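Local coordinates for N-acetylneuraminic acid outer membrane channel protein NanC (Escherichia coli, PDB 2WJR) that forms a monomeric, weakly anion-selective beta-barrel channel that lets N-acetylneuraminic acid cross the bacterial outer membrane, at residues 102-107 and 126-131; 147-152 and 164-169. The protein carries 1 engineered substitution. All coordinates share one frame; numbering follows the deposited sequence.

Contact 1 (102-107 and 126-131); sequences GIRYRY and VHRWDG. With OCT (N-octane), chain E; OCT (N-octane), chain G.
R104 and D130 face each other on antiparallel strands, their side chains side by side on the surface turned from the n-octanes, into the barrel. Two backbone bonds join this pair and two more join R106 to R128 (R106 N to R128 O, 2.7 Å). A salt bridge links R104 NH2 to D130 OD2 at 2.9 Å, the nitrogen lying 69° out of the carboxylate plane. R128 takes the plane itself, gripping side-on: its NE reaches D130 OD2 at 2.8 Å and its NH2 D130 OD1 at 2.9 Å, each on a syn lone pair. OD1 also accepts from T148 and Q146 of the next strand. A water accepts from R104 NE at 2.8 Å and lies 2.7 Å from D130 OD2. The R106 chain, bent at chi3 (95°), lays its guanidinium flat on that of R128, centres 4.5 Å apart, while its NE pairs with D108. A methionine at R128 would probably cost D130 the two bonds in its plane and leave R106 without its stacked partner.

On the outward face, Y105 OH and H127 ND1 meet edge to edge at 2.8 Å beside the n-octane of chain G; either could be the donor. Y105 CB sits over the six-membered ring of W129, and the same n-octane passes over one face of Y107, whose hydroxyl bonds to Q153. The chain E n-octane lies against G102, I103 and G131; a CB on G131 would clash with it. The sheet is thus largely aromatic and apolar outside, arginine-rich inside, one carboxylate ordering two guanidiniums, consistent with a pore that attracts acidic sugars.

Contact 2 (147-152 and 164-169); sequences TTLYSK and WATENA
Segments 147-152 and 164-169 run antiparallel, their axes 4.7 Å apart and at 164°, with T148-E167 and Y150-A165 as the hydrogen-bonded pairs. On the pore side the Y150 hydroxyl donates to E167 OE2 at 2.6 Å, using the anti lone pair of the carboxylate. The oxygen lies at the edge of the ring, and the two planes stand almost perpendicular, at 87°. With chi1 at 37°, the ring of Y150 is set over the backbone and leans toward the partner strand, which brings its CE1 to 3.8 Å from A165 CB. Q192 also bonds the Y150 hydroxyl, a second partner beside E167.

On the outer surface T147 OG1 donates to N168 OD1 at 2.8 Å; the same oxygen accepts from the indole of W145, so both side chains are anchored near the n-octane that touches T147. Toward the extracellular end, L149 CD1 lies 3.7 Å from W164 CE3, an apolar patch on the barrel exterior. This pair of strands forms a beta hairpin within the wall: strand 126-136 bonds to the other edge of 147-152 through T147, L149 and S151, and strand 180-188 continues the wall beyond 164-169 through N168 and Y188.

In the fold
Contact 1 and contact 2 lie side by side in the wall of one antiparallel beta-barrel, their centres about 9 Å apart. They come in series along the chain: strands 99-110 and 126-136 pair first, then 141-152 and 164-174, and the middle two strands are themselves neighbours, so the four strands form one run of neighbours in the barrel wall. The seam between the contacts is closed by the backbone, G131 N lying 2.8 Å from T147 O, and on the pore side by D130 and T148. Across that seam R128, which touches Y150, brings the charged cluster of contact 1 beside the Y150-E167 pair of contact 2, while much of the outward face of both is aromatic or apolar.

Contact 1 (102-107 and 126-131)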
ATOM      1  N   GLY A 102      -1.915  -9.926  -9.712  1.00 18.53           N
ATOM      2  CA  GLY A 102      -2.078  -8.519  -9.976  1.00 17.45           C
ATOM      3  C   GLY A 102      -0.726  -7.860 -10.138  1.00 17.09           C
ATOM      4  O   GLY A 102       0.235  -8.283  -9.517  1.00 16.12           O
ATOM      5  N   ILE A 103      -0.664  -6.875 -11.016  1.00 16.03           N
ATOM      6  CA  ILE A 103       0.548  -6.041 -11.156  1.00 16.78           C
ATOM      7  C   ILE A 103       0.136  -4.597 -11.392  1.00 15.99           C
ATOM      8  O   ILE A 103      -0.778  -4.318 -12.150  1.00 16.29           O
ATOM      9  CB  ILE A 103       1.475  -6.574 -12.284  1.00 16.23           C
ATOM     10  CG1 ILE A 103       2.818  -5.808 -12.352  1.00 19.36           C
ATOM     11  CG2 ILE A 103       0.760  -6.559 -13.654  1.00 18.03           C
ATOM     12  CD1 ILE A 103       3.929  -6.395 -11.504  1.00 22.88           C
ATOM     13  N   ARG A 104       0.850  -3.663 -10.762  1.00 15.73           N
ATOM     14  CA  ARG A 104       0.547  -2.265 -10.886  1.00 15.44           C
ATOM     15  C   ARG A 104       1.829  -1.461 -11.043  1.00 15.88           C
ATOM     16  O   ARG A 104       2.839  -1.748 -10.404  1.00 15.79           O
ATOM     17  CB  ARG A 104      -0.200  -1.763  -9.673  1.00 15.82           C
ATOM     18  CG  ARG A 104      -0.736  -0.341  -9.784  1.00 16.52           C
ATOM     19  CD  ARG A 104      -1.458   0.024  -8.528  1.00 20.16           C
ATOM     20  NE  ARG A 104      -0.570   0.117  -7.372  1.00 19.67           N
ATOM     21  CZ  ARG A 104      -0.975   0.226  -6.115  1.00 21.87           C
ATOM     22  NH1 ARG A 104      -2.279   0.272  -5.823  1.00 22.45           N
ATOM     23  NH2 ARG A 104      -0.084   0.288  -5.138  1.00 21.43           N
ATOM     24  N   TYR A 105       1.764  -0.494 -11.937  1.00 15.77           N
ATOM     25  CA  TYR A 105       2.752   0.559 -11.992  1.00 16.82           C
ATOM     26  C   TYR A 105       2.080   1.873 -11.648  1.00 16.73           C
ATOM     27  O   TYR A 105       1.034   2.236 -12.233  1.00 18.13           O
ATOM     28  CB  TYR A 105       3.402   0.662 -13.374  1.00 16.70           C
ATOM     29  CG  TYR A 105       4.164   1.962 -13.469  1.00 18.13           C
ATOM     30  CD1 TYR A 105       5.426   2.088 -12.882  1.00 18.02           C
ATOM     31  CD2 TYR A 105       3.601   3.079 -14.078  1.00 17.50           C
ATOM     32  CE1 TYR A 105       6.131   3.288 -12.939  1.00 17.85           C
ATOM     33  CE2 TYR A 105       4.293   4.288 -14.129  1.00 20.58           C
ATOM     34  CZ  TYR A 105       5.554   4.381 -13.554  1.00 20.14           C
ATOM     35  OH  TYR A 105       6.220   5.582 -13.612  1.00 22.79           O
ATOM     36  N   ARG A 106       2.690   2.597 -10.708  1.00 16.82           N
ATOM     37  CA  ARG A 106       2.202   3.895 -10.257  1.00 16.25           C
ATOM     38  C   ARG A 106       3.357   4.905 -10.254  1.00 16.85           C
ATOM     39  O   ARG A 106       4.476   4.563  -9.836  1.00 16.88           O
ATOM     40  CB  ARG A 106       1.653   3.775  -8.841  1.00 15.77           C
ATOM     41  CG  ARG A 106       0.958   5.044  -8.281  1.00 17.92           C
ATOM     42  CD  ARG A 106       0.342   4.681  -6.943  1.00 19.98           C
ATOM     43  NE  ARG A 106       1.218   5.007  -5.810  1.00 20.67           N
ATOM     44  CZ  ARG A 106       1.230   4.397  -4.631  1.00 22.00           C
ATOM     45  NH1 ARG A 106       0.429   3.361  -4.375  1.00 22.97           N
ATOM     46  NH2 ARG A 106       2.052   4.832  -3.691  1.00 20.53           N
ATOM     47  N   TYR A 107       3.067   6.108 -10.731  1.00 17.63           N
ATOM     48  CA  TYR A 107       3.996   7.253 -10.702  1.00 18.29           C
ATOM     49  C   TYR A 107       3.513   8.262  -9.668  1.00 18.95           C
ATOM     50  O   TYR A 107       2.496   8.920  -9.886  1.00 19.08           O
ATOM     51  CB  TYR A 107       4.060   7.919 -12.076  1.00 19.23           C
ATOM     52  CG  TYR A 107       4.989   9.131 -12.150  1.00 20.20           C
ATOM     53  CD1 TYR A 107       6.349   8.993 -11.925  1.00 19.52           C
ATOM     54  CD2 TYR A 107       4.497  10.392 -12.462  1.00 22.91           C
ATOM     55  CE1 TYR A 107       7.212  10.087 -11.990  1.00 19.71           C
ATOM     56  CE2 TYR A 107       5.352  11.505 -12.544  1.00 22.38           C
ATOM     57  CZ  TYR A 107       6.709  11.336 -12.296  1.00 23.70           C
ATOM     58  OH  TYR A 107       7.557  12.430 -12.376  1.00 24.85           O
ATOM     59  N   VAL A 126       8.443   9.469  -7.667  1.00 18.48           N
ATOM     60  CA  VAL A 126       8.773   8.089  -7.460  1.00 18.26           C
ATOM     61  C   VAL A 126       8.095   7.164  -8.483  1.00 19.03           C
ATOM     62  O   VAL A 126       6.927   7.354  -8.825  1.00 18.51           O
ATOM     63  CB  VAL A 126       8.364   7.658  -6.054  1.00 18.79           C
ATOM     64  CG1 VAL A 126       8.429   6.120  -5.943  1.00 17.62           C
ATOM     65  CG2 VAL A 126       9.253   8.332  -4.988  1.00 19.31           C
ATOM     66  N   HIS A 127       8.850   6.184  -8.966  1.00 19.02           N
ATOM     67  CA  HIS A 127       8.320   5.108  -9.816  1.00 19.23           C
ATOM     68  C   HIS A 127       8.059   3.929  -8.930  1.00 18.91           C
ATOM     69  O   HIS A 127       8.975   3.456  -8.267  1.00 19.20           O
ATOM     70  CB  HIS A 127       9.342   4.680 -10.854  1.00 19.47           C
ATOM     71  CG  HIS A 127       9.693   5.734 -11.850  1.00 20.75           C
ATOM     72  ND1 HIS A 127       8.823   6.156 -12.831  1.00 21.68           N
ATOM     73  CD2 HIS A 127      10.841   6.433 -12.038  1.00 23.15           C
ATOM     74  CE1 HIS A 127       9.403   7.088 -13.563  1.00 24.56           C
ATOM     75  NE2 HIS A 127      10.631   7.272 -13.107  1.00 22.97           N
ATOM     76  N   ARG A 128       6.822   3.425  -8.905  1.00 18.53           N
ATOM     77  CA  ARG A 128       6.460   2.362  -7.984  1.00 18.01           C
ATOM     78  C   ARG A 128       5.740   1.187  -8.686  1.00 18.03           C
ATOM     79  O   ARG A 128       4.798   1.384  -9.459  1.00 16.76           O
ATOM     80  CB  ARG A 128       5.599   2.899  -6.838  1.00 17.96           C
ATOM     81  CG  ARG A 128       5.104   1.803  -5.919  1.00 17.47           C
ATOM     82  CD  ARG A 128       4.259   2.317  -4.801  1.00 19.58           C
ATOM     83  NE  ARG A 128       3.705   1.197  -4.023  1.00 19.45           N
ATOM     84  CZ  ARG A 128       3.564   1.145  -2.697  1.00 18.88           C
ATOM     85  NH1 ARG A 128       3.942   2.157  -1.913  1.00 19.51           N
ATOM     86  NH2 ARG A 128       3.055   0.043  -2.154  1.00 18.74           N
ATOM     87  N   TRP A 129       6.227  -0.020  -8.397  1.00 17.74           N
ATOM     88  CA  TRP A 129       5.641  -1.258  -8.895  1.00 18.00           C
ATOM     89  C   TRP A 129       5.139  -2.080  -7.710  1.00 17.78           C
ATOM     90  O   TRP A 129       5.831  -2.215  -6.684  1.00 16.39           O
ATOM     91  CB  TRP A 129       6.696  -2.071  -9.645  1.00 17.95           C
ATOM     92  CG  TRP A 129       7.039  -1.558 -10.983  1.00 20.36           C
ATOM     93  CD1 TRP A 129       8.059  -0.700 -11.325  1.00 21.71           C
ATOM     94  CD2 TRP A 129       6.353  -1.876 -12.199  1.00 22.42           C
ATOM     95  NE1 TRP A 129       8.026  -0.464 -12.687  1.00 23.79           N
ATOM     96  CE2 TRP A 129       6.990  -1.180 -13.237  1.00 24.20           C
ATOM     97  CE3 TRP A 129       5.242  -2.679 -12.501  1.00 25.03           C
ATOM     98  CZ2 TRP A 129       6.556  -1.273 -14.569  1.00 25.51           C
ATOM     99  CZ3 TRP A 129       4.815  -2.769 -13.817  1.00 24.87           C
ATOM    100  CH2 TRP A 129       5.480  -2.078 -14.836  1.00 25.58           C
ATOM    101  N   ASP A 130       3.938  -2.649  -7.855  1.00 17.17           N
ATOM    102  CA  ASP A 130       3.428  -3.607  -6.901  1.00 16.57           C
ATOM    103  C   ASP A 130       2.991  -4.868  -7.645  1.00 16.35           C
ATOM    104  O   ASP A 130       2.386  -4.781  -8.706  1.00 17.01           O
ATOM    105  CB  ASP A 130       2.238  -3.035  -6.131  1.00 16.64           C
ATOM    106  CG  ASP A 130       2.632  -1.918  -5.176  1.00 17.07           C
ATOM    107  OD1 ASP A 130       2.966  -2.210  -4.006  1.00 18.54           O
ATOM    108  OD2 ASP A 130       2.535  -0.744  -5.598  1.00 18.35           O
ATOM    109  N   GLY A 131       3.331  -6.008  -7.080  1.00 16.48           N
ATOM    110  CA  GLY A 131       2.864  -7.321  -7.526  1.00 17.09           C
ATOM    111  C   GLY A 131       1.969  -7.896  -6.441  1.00 17.36           C
ATOM    112  O   GLY A 131       2.207  -7.688  -5.248  1.00 16.46           O
TER
HETATM  113  C1  OCT E1219       3.715 -11.395  -6.184  1.00 42.17           C
HETATM  114  C2  OCT E1219       4.102 -11.156  -7.651  1.00 43.86           C
HETATM  115  C3  OCT E1219       2.995 -11.634  -8.601  1.00 44.98           C
HETATM  116  C4  OCT E1219       3.247 -11.219 -10.064  1.00 45.75           C
HETATM  117  C5  OCT E1219       1.948 -10.781 -10.749  1.00 46.26           C
HETATM  118  C6  OCT E1219       1.860 -11.187 -12.240  1.00 46.47           C
HETATM  119  C7  OCT E1219       0.740 -10.409 -12.980  1.00 45.93           C
HETATM  120  C8  OCT E1219       0.334 -11.017 -14.339  1.00 45.15           C
HETATM  121  C1  OCT G1221       8.102  10.658 -16.106  1.00 50.70           C
HETATM  122  C2  OCT G1221       7.280   9.361 -16.222  1.00 50.85           C
HETATM  123  C3  OCT G1221       5.771   9.621 -16.061  1.00 50.27           C
HETATM  124  C4  OCT G1221       4.921   8.336 -16.074  1.00 49.06           C
HETATM  125  C5  OCT G1221       3.424   8.646 -15.826  1.00 47.21           C
HETATM  126  C6  OCT G1221       2.493   7.519 -16.323  1.00 45.79           C
HETATM  127  C7  OCT G1221       1.108   7.523 -15.644  1.00 44.02           C
HETATM  128  C8  OCT G1221       0.586   6.103 -15.346  1.00 41.71           C
HETATM  129  O   HOH W   1       2.118   0.316  -8.006  1.00 13.68           O

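Contact 2 (147-152 and 164-169)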
ATOM      1  N   THR A 147       4.153  -7.560  -3.180  1.00 18.77           N
ATOM      2  CA  THR A 147       5.561  -7.204  -3.287  1.00 19.16           C
ATOM      3  C   THR A 147       5.685  -5.841  -3.979  1.00 18.77           C
ATOM      4  O   THR A 147       4.906  -5.490  -4.872  1.00 17.84           O
ATOM      5  CB  THR A 147       6.393  -8.380  -3.960  1.00 19.05           C
ATOM      6  OG1 THR A 147       7.800  -8.133  -3.798  1.00 22.12           O
ATOM      7  CG2 THR A 147       6.050  -8.551  -5.423  1.00 20.39           C
ATOM      8  N   THR A 148       6.642  -5.028  -3.526  1.00 18.24           N
ATOM      9  CA  THR A 148       6.721  -3.660  -3.973  1.00 17.56           C
ATOM     10  C   THR A 148       8.176  -3.267  -4.224  1.00 17.36           C
ATOM     11  O   THR A 148       9.057  -3.648  -3.466  1.00 16.17           O
ATOM     12  CB  THR A 148       6.160  -2.705  -2.916  1.00 18.07           C
ATOM     13  OG1 THR A 148       4.837  -3.116  -2.546  1.00 18.79           O
ATOM     14  CG2 THR A 148       6.177  -1.257  -3.406  1.00 15.60           C
ATOM     15  N   LEU A 149       8.385  -2.556  -5.311  1.00 17.84           N
ATOM     16  CA  LEU A 149       9.704  -1.971  -5.663  1.00 18.74           C
ATOM     17  C   LEU A 149       9.444  -0.512  -6.021  1.00 18.45           C
ATOM     18  O   LEU A 149       8.612  -0.210  -6.896  1.00 19.07           O
ATOM     19  CB  LEU A 149      10.323  -2.718  -6.837  1.00 18.96           C
ATOM     20  CG  LEU A 149      11.585  -2.109  -7.471  1.00 20.24           C
ATOM     21  CD1 LEU A 149      12.664  -1.998  -6.411  1.00 21.62           C
ATOM     22  CD2 LEU A 149      12.068  -2.968  -8.682  1.00 25.81           C
ATOM     23  N   TYR A 150      10.096   0.421  -5.335  1.00 18.18           N
ATOM     24  CA  TYR A 150      10.028   1.797  -5.788  1.00 18.24           C
ATOM     25  C   TYR A 150      11.405   2.426  -5.853  1.00 18.17           C
ATOM     26  O   TYR A 150      12.300   2.052  -5.100  1.00 17.43           O
ATOM     27  CB  TYR A 150       9.075   2.652  -4.957  1.00 18.26           C
ATOM     28  CG  TYR A 150       9.018   2.375  -3.489  1.00 19.44           C
ATOM     29  CD1 TYR A 150      10.104   2.654  -2.666  1.00 18.45           C
ATOM     30  CD2 TYR A 150       7.868   1.894  -2.902  1.00 20.43           C
ATOM     31  CE1 TYR A 150      10.045   2.456  -1.303  1.00 19.70           C
ATOM     32  CE2 TYR A 150       7.795   1.683  -1.542  1.00 20.48           C
ATOM     33  CZ  TYR A 150       8.897   1.961  -0.733  1.00 22.04           C
ATOM     34  OH  TYR A 150       8.847   1.737   0.633  1.00 21.57           O
ATOM     35  N   SER A 151      11.534   3.359  -6.772  1.00 19.24           N
ATOM     36  CA  SER A 151      12.808   4.037  -7.033  1.00 20.41           C
ATOM     37  C   SER A 151      12.585   5.510  -7.262  1.00 19.99           C
ATOM     38  O   SER A 151      11.522   5.938  -7.707  1.00 20.02           O
ATOM     39  CB  SER A 151      13.483   3.429  -8.268  1.00 20.91           C
ATOM     40  OG  SER A 151      12.698   3.664  -9.409  1.00 24.67           O
ATOM     41  N   LYS A 152      13.609   6.298  -6.950  1.00 20.41           N
ATOM     42  CA  LYS A 152      13.554   7.734  -7.078  1.00 20.48           C
ATOM     43  C   LYS A 152      13.824   8.179  -8.483  1.00 20.78           C
ATOM     44  O   LYS A 152      14.752   7.689  -9.140  1.00 21.00           O
ATOM     45  CB  LYS A 152      14.604   8.390  -6.158  1.00 20.60           C
ATOM     46  CG  LYS A 152      14.509   7.998  -4.715  1.00 19.47           C
ATOM     47  CD  LYS A 152      13.231   8.487  -4.100  1.00 21.18           C
ATOM     48  CE  LYS A 152      13.279   8.572  -2.596  1.00 21.31           C
ATOM     49  NZ  LYS A 152      12.051   9.164  -2.061  1.00 21.05           N
ATOM     50  N   TRP A 164      16.400   3.310  -4.153  1.00 21.10           N
ATOM     51  CA  TRP A 164      15.321   2.324  -4.346  1.00 20.89           C
ATOM     52  C   TRP A 164      15.152   1.540  -3.090  1.00 20.75           C
ATOM     53  O   TRP A 164      16.048   1.495  -2.245  1.00 20.52           O
ATOM     54  CB  TRP A 164      15.613   1.389  -5.506  1.00 20.77           C
ATOM     55  CG  TRP A 164      16.822   0.511  -5.315  1.00 23.67           C
ATOM     56  CD1 TRP A 164      18.122   0.852  -5.545  1.00 26.12           C
ATOM     57  CD2 TRP A 164      16.837  -0.858  -4.879  1.00 26.37           C
ATOM     58  NE1 TRP A 164      18.947  -0.207  -5.257  1.00 28.36           N
ATOM     59  CE2 TRP A 164      18.186  -1.272  -4.855  1.00 27.70           C
ATOM     60  CE3 TRP A 164      15.842  -1.774  -4.505  1.00 29.30           C
ATOM     61  CZ2 TRP A 164      18.566  -2.560  -4.479  1.00 28.17           C
ATOM     62  CZ3 TRP A 164      16.215  -3.049  -4.114  1.00 30.00           C
ATOM     63  CH2 TRP A 164      17.574  -3.436  -4.106  1.00 30.67           C
ATOM     64  N   ALA A 165      13.979   0.921  -2.943  1.00 19.76           N
ATOM     65  CA  ALA A 165      13.719   0.067  -1.817  1.00 19.01           C
ATOM     66  C   ALA A 165      12.544  -0.830  -2.147  1.00 19.28           C
ATOM     67  O   ALA A 165      11.862  -0.655  -3.174  1.00 18.32           O
ATOM     68  CB  ALA A 165      13.416   0.865  -0.576  1.00 19.10           C
ATOM     69  N   THR A 166      12.322  -1.765  -1.251  1.00 19.83           N
ATOM     70  CA  THR A 166      11.292  -2.795  -1.412  1.00 20.07           C
ATOM     71  C   THR A 166      10.372  -2.844  -0.204  1.00 20.63           C
ATOM     72  O   THR A 166      10.689  -2.324   0.883  1.00 21.02           O
ATOM     73  CB  THR A 166      11.921  -4.204  -1.668  1.00 20.66           C
ATOM     74  OG1 THR A 166      12.704  -4.607  -0.533  1.00 22.79           O
ATOM     75  CG2 THR A 166      12.768  -4.190  -2.909  1.00 21.18           C
ATOM     76  N   GLU A 167       9.180  -3.398  -0.415  1.00 19.93           N
ATOM     77  CA  GLU A 167       8.334  -3.812   0.682  1.00 20.28           C
ATOM     78  C   GLU A 167       7.756  -5.170   0.306  1.00 19.84           C
ATOM     79  O   GLU A 167       7.519  -5.460  -0.872  1.00 17.92           O
ATOM     80  CB  GLU A 167       7.195  -2.822   0.954  1.00 20.98           C
ATOM     81  CG  GLU A 167       7.620  -1.361   1.185  1.00 22.52           C
ATOM     82  CD  GLU A 167       6.445  -0.451   1.550  1.00 26.49           C
ATOM     83  OE1 GLU A 167       5.312  -0.964   1.746  1.00 28.54           O
ATOM     84  OE2 GLU A 167       6.654   0.781   1.641  1.00 28.03           O
ATOM     85  N   ASN A 168       7.544  -5.989   1.317  1.00 19.99           N
ATOM     86  CA  ASN A 168       6.841  -7.236   1.155  1.00 20.23           C
ATOM     87  C   ASN A 168       5.850  -7.380   2.279  1.00 20.61           C
ATOM     88  O   ASN A 168       6.224  -7.350   3.459  1.00 20.24           O
ATOM     89  CB  ASN A 168       7.818  -8.405   1.115  1.00 20.04           C
ATOM     90  CG  ASN A 168       8.504  -8.537  -0.228  1.00 21.85           C
ATOM     91  OD1 ASN A 168       7.918  -9.048  -1.188  1.00 22.97           O
ATOM     92  ND2 ASN A 168       9.752  -8.035  -0.318  1.00 20.66           N
ATOM     93  N   ALA A 169       4.572  -7.517   1.900  1.00 20.44           N
ATOM     94  CA  ALA A 169       3.466  -7.636   2.843  1.00 20.48           C
ATOM     95  C   ALA A 169       2.832  -9.030   2.698  1.00 20.95           C
ATOM     96  O   ALA A 169       2.521  -9.458   1.589  1.00 20.94           O
ATOM     97  CB  ALA A 169       2.420  -6.520   2.591  1.00 20.68           C
TER